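Local coordinates for ferric iron-binding protein HitA (Pseudomonas aeruginosa PAO1, PDB 6IWF) that binds ferric iron, probably as the periplasmic solute-binding protein of an iron uptake system, and takes part in gallium internalization, at residues A[36-48]-A[57-69]. Numbering follows the deposited sequence.
Sequences GGDGQLASQITEE and LYTEESPPLIRLA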
loop_
_atom_site.group_PDB
_atom_site.type_symbol
_atom_site.label_atom_id
_atom_site.label_comp_id
_atom_site.label_asym_id
_atom_site.label_seq_id
_atom_site.Cartn_x
_atom_site.Cartn_y
_atom_site.Cartn_z
ATOM N N GLY A 36 -5.989 -12.632 4.562
ATOM C CA GLY A 36 -5.278 -13.163 3.412
ATOM C C GLY A 36 -4.470 -12.071 2.751
ATOM O O GLY A 36 -4.497 -10.907 3.161
ATOM N N GLY A 37 -3.720 -12.462 1.724
ATOM C CA GLY A 37 -3.081 -11.475 0.881
ATOM C C GLY A 37 -4.073 -10.890 -0.110
ATOM O O GLY A 37 -5.051 -11.534 -0.487
ATOM N N ASP A 38 -3.810 -9.641 -0.510
ATOM C CA ASP A 38 -4.609 -8.926 -1.507
ATOM C C ASP A 38 -5.026 -9.814 -2.675
ATOM O O ASP A 38 -6.218 -10.018 -2.933
ATOM C CB ASP A 38 -3.805 -7.738 -2.052
ATOM C CG ASP A 38 -3.854 -6.508 -1.153
ATOM O OD1 ASP A 38 -4.465 -6.564 -0.053
ATOM O OD2 ASP A 38 -3.252 -5.483 -1.560
ATOM N N GLY A 39 -4.039 -10.347 -3.398
ATOM C CA GLY A 39 -4.344 -11.129 -4.587
ATOM C C GLY A 39 -5.049 -12.437 -4.275
ATOM O O GLY A 39 -5.959 -12.849 -5.001
ATOM N N GLN A 40 -4.637 -13.107 -3.194
ATOM C CA GLN A 40 -5.313 -14.330 -2.782
ATOM C C GLN A 40 -6.781 -14.053 -2.482
ATOM O O GLN A 40 -7.667 -14.808 -2.899
ATOM C CB GLN A 40 -4.598 -14.927 -1.565
ATOM C CG GLN A 40 -5.397 -15.932 -0.757
ATOM C CD GLN A 40 -4.952 -16.001 0.707
ATOM O OE1 GLN A 40 -3.817 -15.644 1.053
ATOM N NE2 GLN A 40 -5.856 -16.452 1.574
ATOM N N LEU A 41 -7.058 -12.940 -1.797
ATOM C CA LEU A 41 -8.443 -12.614 -1.468
ATOM C C LEU A 41 -9.229 -12.222 -2.713
ATOM O O LEU A 41 -10.381 -12.640 -2.878
ATOM C CB LEU A 41 -8.489 -11.502 -0.425
ATOM C CG LEU A 41 -7.963 -11.924 0.949
ATOM C CD1 LEU A 41 -7.794 -10.684 1.813
ATOM C CD2 LEU A 41 -8.922 -12.909 1.586
ATOM N N ALA A 42 -8.627 -11.426 -3.604
ATOM C CA ALA A 42 -9.325 -11.060 -4.836
ATOM C C ALA A 42 -9.590 -12.294 -5.696
ATOM O O ALA A 42 -10.667 -12.424 -6.294
ATOM C CB ALA A 42 -8.523 -10.012 -5.605
ATOM N N SER A 43 -8.633 -13.228 -5.746
ATOM C CA SER A 43 -8.861 -14.468 -6.484
ATOM C C SER A 43 -9.935 -15.319 -5.826
ATOM O O SER A 43 -10.748 -15.936 -6.519
ATOM C CB SER A 43 -7.566 -15.266 -6.609
ATOM O OG SER A 43 -6.653 -14.564 -7.428
ATOM N N GLN A 44 -9.957 -15.369 -4.494
ATOM C CA GLN A 44 -11.001 -16.118 -3.807
ATOM C C GLN A 44 -12.372 -15.540 -4.119
ATOM O O GLN A 44 -13.314 -16.279 -4.429
ATOM C CB GLN A 44 -10.750 -16.115 -2.304
ATOM C CG GLN A 44 -11.719 -16.993 -1.511
ATOM C CD GLN A 44 -11.404 -17.007 -0.026
ATOM O OE1 GLN A 44 -10.289 -16.662 0.387
ATOM N NE2 GLN A 44 -12.384 -17.397 0.789
ATOM N N ILE A 45 -12.502 -14.209 -4.050
ATOM C CA ILE A 45 -13.782 -13.583 -4.371
ATOM C C ILE A 45 -14.177 -13.887 -5.809
ATOM O O ILE A 45 -15.344 -14.176 -6.100
ATOM C CB ILE A 45 -13.723 -12.067 -4.112
ATOM C CG1 ILE A 45 -13.680 -11.795 -2.607
ATOM C CG2 ILE A 45 -14.923 -11.371 -4.752
ATOM C CD1 ILE A 45 -13.274 -10.358 -2.242
ATOM N N THR A 46 -13.210 -13.835 -6.728
ATOM C CA THR A 46 -13.499 -14.128 -8.126
ATOM C C THR A 46 -13.992 -15.565 -8.297
ATOM O O THR A 46 -14.947 -15.815 -9.042
ATOM C CB THR A 46 -12.260 -13.857 -8.976
ATOM O OG1 THR A 46 -11.879 -12.479 -8.848
ATOM C CG2 THR A 46 -12.529 -14.160 -10.447
ATOM N N GLU A 47 -13.380 -16.521 -7.586
ATOM C CA GLU A 47 -13.804 -17.919 -7.710
ATOM C C GLU A 47 -15.093 -18.202 -6.947
ATOM O O GLU A 47 -15.938 -18.966 -7.427
ATOM C CB GLU A 47 -12.702 -18.868 -7.227
ATOM C CG GLU A 47 -11.334 -18.497 -7.748
ATOM C CD GLU A 47 -10.268 -19.568 -7.580
ATOM O OE1 GLU A 47 -10.604 -20.691 -7.139
ATOM O OE2 GLU A 47 -9.084 -19.273 -7.883
ATOM N N GLU A 48 -15.264 -17.610 -5.761
ATOM C CA GLU A 48 -16.468 -17.875 -4.974
ATOM C C GLU A 48 -17.716 -17.298 -5.637
ATOM O O GLU A 48 -18.815 -17.835 -5.450
ATOM C CB GLU A 48 -16.321 -17.305 -3.561
ATOM C CG GLU A 48 -15.501 -18.145 -2.593
ATOM C CD GLU A 48 -15.079 -17.365 -1.349
ATOM O OE1 GLU A 48 -15.157 -16.113 -1.356
ATOM O OE2 GLU A 48 -14.651 -18.007 -0.366
ATOM N N LEU A 57 -14.280 -5.812 1.294
ATOM C CA LEU A 57 -12.891 -6.143 1.012
ATOM C C LEU A 57 -12.016 -4.950 1.362
ATOM O O LEU A 57 -12.334 -3.817 0.997
ATOM C CB LEU A 57 -12.704 -6.516 -0.455
ATOM C CG LEU A 57 -11.261 -6.728 -0.936
ATOM C CD1 LEU A 57 -10.619 -7.942 -0.293
ATOM C CD2 LEU A 57 -11.231 -6.832 -2.456
ATOM N N TYR A 58 -10.912 -5.208 2.056
ATOM C CA TYR A 58 -9.984 -4.173 2.496
ATOM C C TYR A 58 -8.604 -4.608 2.040
ATOM O O TYR A 58 -8.152 -5.692 2.422
ATOM C CB TYR A 58 -10.052 -4.040 4.022
ATOM C CG TYR A 58 -9.255 -2.929 4.679
ATOM C CD1 TYR A 58 -8.750 -1.848 3.964
ATOM C CD2 TYR A 58 -9.020 -2.974 6.045
ATOM C CE1 TYR A 58 -8.032 -0.832 4.621
ATOM C CE2 TYR A 58 -8.313 -1.984 6.695
ATOM C CZ TYR A 58 -7.823 -0.927 5.991
ATOM O OH TYR A 58 -7.127 0.038 6.680
ATOM N N THR A 59 -7.966 -3.814 1.174
ATOM C CA THR A 59 -6.692 -4.212 0.586
ATOM C C THR A 59 -5.585 -3.214 0.908
ATOM O O THR A 59 -5.823 -2.015 1.095
ATOM C CB THR A 59 -6.786 -4.363 -0.936
ATOM O OG1 THR A 59 -7.157 -3.113 -1.528
ATOM C CG2 THR A 59 -7.786 -5.455 -1.314
ATOM N N GLU A 60 -4.359 -3.737 0.935
ATOM C CA GLU A 60 -3.168 -2.908 1.087
ATOM C C GLU A 60 -2.952 -1.996 -0.114
ATOM O O GLU A 60 -2.442 -0.880 0.032
ATOM C CB GLU A 60 -1.946 -3.803 1.275
ATOM C CG GLU A 60 -1.335 -3.762 2.643
ATOM C CD GLU A 60 0.088 -4.259 2.625
ATOM O OE1 GLU A 60 0.983 -3.480 3.009
ATOM O OE2 GLU A 60 0.305 -5.417 2.210
ATOM N N GLU A 61 -3.289 -2.470 -1.324
ATOM C CA GLU A 61 -3.002 -1.750 -2.554
ATOM C C GLU A 61 -4.236 -1.719 -3.444
ATOM O O GLU A 61 -5.192 -2.479 -3.254
ATOM C CB GLU A 61 -1.838 -2.385 -3.326
ATOM C CG GLU A 61 -0.688 -2.859 -2.447
ATOM C CD GLU A 61 0.167 -1.727 -1.900
ATOM O OE1 GLU A 61 1.081 -2.032 -1.089
ATOM O OE2 GLU A 61 -0.056 -0.546 -2.269
ATOM N N SER A 62 -4.190 -0.845 -4.445
ATOM C CA SER A 62 -5.354 -0.635 -5.304
ATOM C C SER A 62 -5.496 -1.590 -6.497
ATOM O O SER A 62 -6.633 -1.798 -6.937
ATOM C CB SER A 62 -5.370 0.813 -5.809
ATOM O OG SER A 62 -4.119 1.185 -6.358
ATOM N N PRO A 63 -4.434 -2.185 -7.060
ATOM C CA PRO A 63 -4.626 -3.078 -8.247
ATOM C C PRO A 63 -5.709 -4.135 -8.056
ATOM O O PRO A 63 -6.535 -4.316 -8.965
ATOM C CB PRO A 63 -3.236 -3.703 -8.439
ATOM C CG PRO A 63 -2.325 -2.557 -8.076
ATOM C CD PRO A 63 -2.988 -1.911 -6.861
ATOM N N PRO A 64 -5.782 -4.845 -6.919
ATOM C CA PRO A 64 -6.884 -5.818 -6.775
ATOM C C PRO A 64 -8.264 -5.190 -6.833
ATOM O O PRO A 64 -9.216 -5.838 -7.298
ATOM C CB PRO A 64 -6.626 -6.461 -5.401
ATOM C CG PRO A 64 -5.206 -6.166 -5.102
ATOM C CD PRO A 64 -4.913 -4.852 -5.726
ATOM N N LEU A 65 -8.418 -3.958 -6.339
ATOM C CA LEU A 65 -9.726 -3.316 -6.386
ATOM C C LEU A 65 -10.072 -2.904 -7.805
ATOM O O LEU A 65 -11.227 -3.036 -8.233
ATOM C CB LEU A 65 -9.765 -2.100 -5.460
ATOM C CG LEU A 65 -9.483 -2.371 -3.988
ATOM C CD1 LEU A 65 -9.343 -1.041 -3.233
ATOM C CD2 LEU A 65 -10.591 -3.217 -3.404
ATOM N N ILE A 66 -9.088 -2.389 -8.548
ATOM C CA ILE A 66 -9.328 -2.030 -9.937
ATOM C C ILE A 66 -9.699 -3.274 -10.726
ATOM O O ILE A 66 -10.606 -3.242 -11.566
ATOM C CB ILE A 66 -8.099 -1.302 -10.522
ATOM C CG1 ILE A 66 -7.961 0.082 -9.861
ATOM C CG2 ILE A 66 -8.219 -1.152 -12.041
ATOM C CD1 ILE A 66 -6.648 0.748 -10.118
ATOM N N ARG A 67 -9.055 -4.409 -10.408
ATOM C CA ARG A 67 -9.377 -5.683 -11.060
ATOM C C ARG A 67 -10.816 -6.096 -10.773
ATOM O O ARG A 67 -11.590 -6.375 -11.698
ATOM C CB ARG A 67 -8.397 -6.775 -10.600
ATOM C CG ARG A 67 -8.743 -8.213 -11.049
ATOM C CD ARG A 67 -8.013 -9.280 -10.205
ATOM N NE ARG A 67 -8.438 -10.639 -10.546
ATOM C CZ ARG A 67 -8.170 -11.721 -9.820
ATOM N NH1 ARG A 67 -7.472 -11.621 -8.700
ATOM N NH2 ARG A 67 -8.602 -12.914 -10.216
ATOM N N LEU A 68 -11.197 -6.124 -9.489
ATOM C CA LEU A 68 -12.544 -6.548 -9.112
ATOM C C LEU A 68 -13.599 -5.568 -9.606
ATOM O O LEU A 68 -14.730 -5.971 -9.927
ATOM C CB LEU A 68 -12.634 -6.693 -7.593
ATOM C CG LEU A 68 -11.828 -7.838 -6.975
ATOM C CD1 LEU A 68 -12.154 -7.942 -5.510
ATOM C CD2 LEU A 68 -12.139 -9.144 -7.650
ATOM N N ALA A 69 -13.273 -4.273 -9.621
ATOM C CA ALA A 69 -14.212 -3.287 -10.145
ATOM C C ALA A 69 -14.464 -3.509 -11.626
ATOM O O ALA A 69 -15.611 -3.443 -12.090
ATOM C CB ALA A 69 -13.687 -1.871 -9.911
#
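The carboxylate of Asp-38, at the start of helix 38-48, grips the loop that follows strand 56-59 with both oxygens. Asp-38 OD1 takes the N-H of Glu-60 on its syn lone pair (Glu-60 N to Asp-38 OD1 3.0 Å, 156° at the hydrogen). Asp-38 OD2 lies 3.0 Å from Glu-61 N and receives its N-H, also on the syn side but more bent at 139°. With chi1 at -82°, CG lies beside the backbone N, and the carboxylate reaches across the CB of Thr-59. Two bonds fix its rotation. CB of Asp-38 also rests 3.7 Å from CG of Pro-64.

Farther along, helices 38-48 and 63-69 run nearly parallel, 13° apart. The extended Arg-67 fits as a knob among Gly-39, Ala-42, Ser-43 and Thr-46. Its NH1 makes a weak bond, 3.3 Å, to Ser-43 OG at the guanidinium edge. Thr-46 OG1 lies over one face. Deeper in, CD1 of Ile-45 touches CD2 of Leu-57 and CD1 of Leu-68.

Glu-60 and Tyr-196 are iron ligands; in this model, without iron on the chain, Glu-60 OE1 hydrogen-bonds Tyr-196 OH. Asp-38 thus holds the backbone of an iron-site loop within the periplasmic-binding-protein fold.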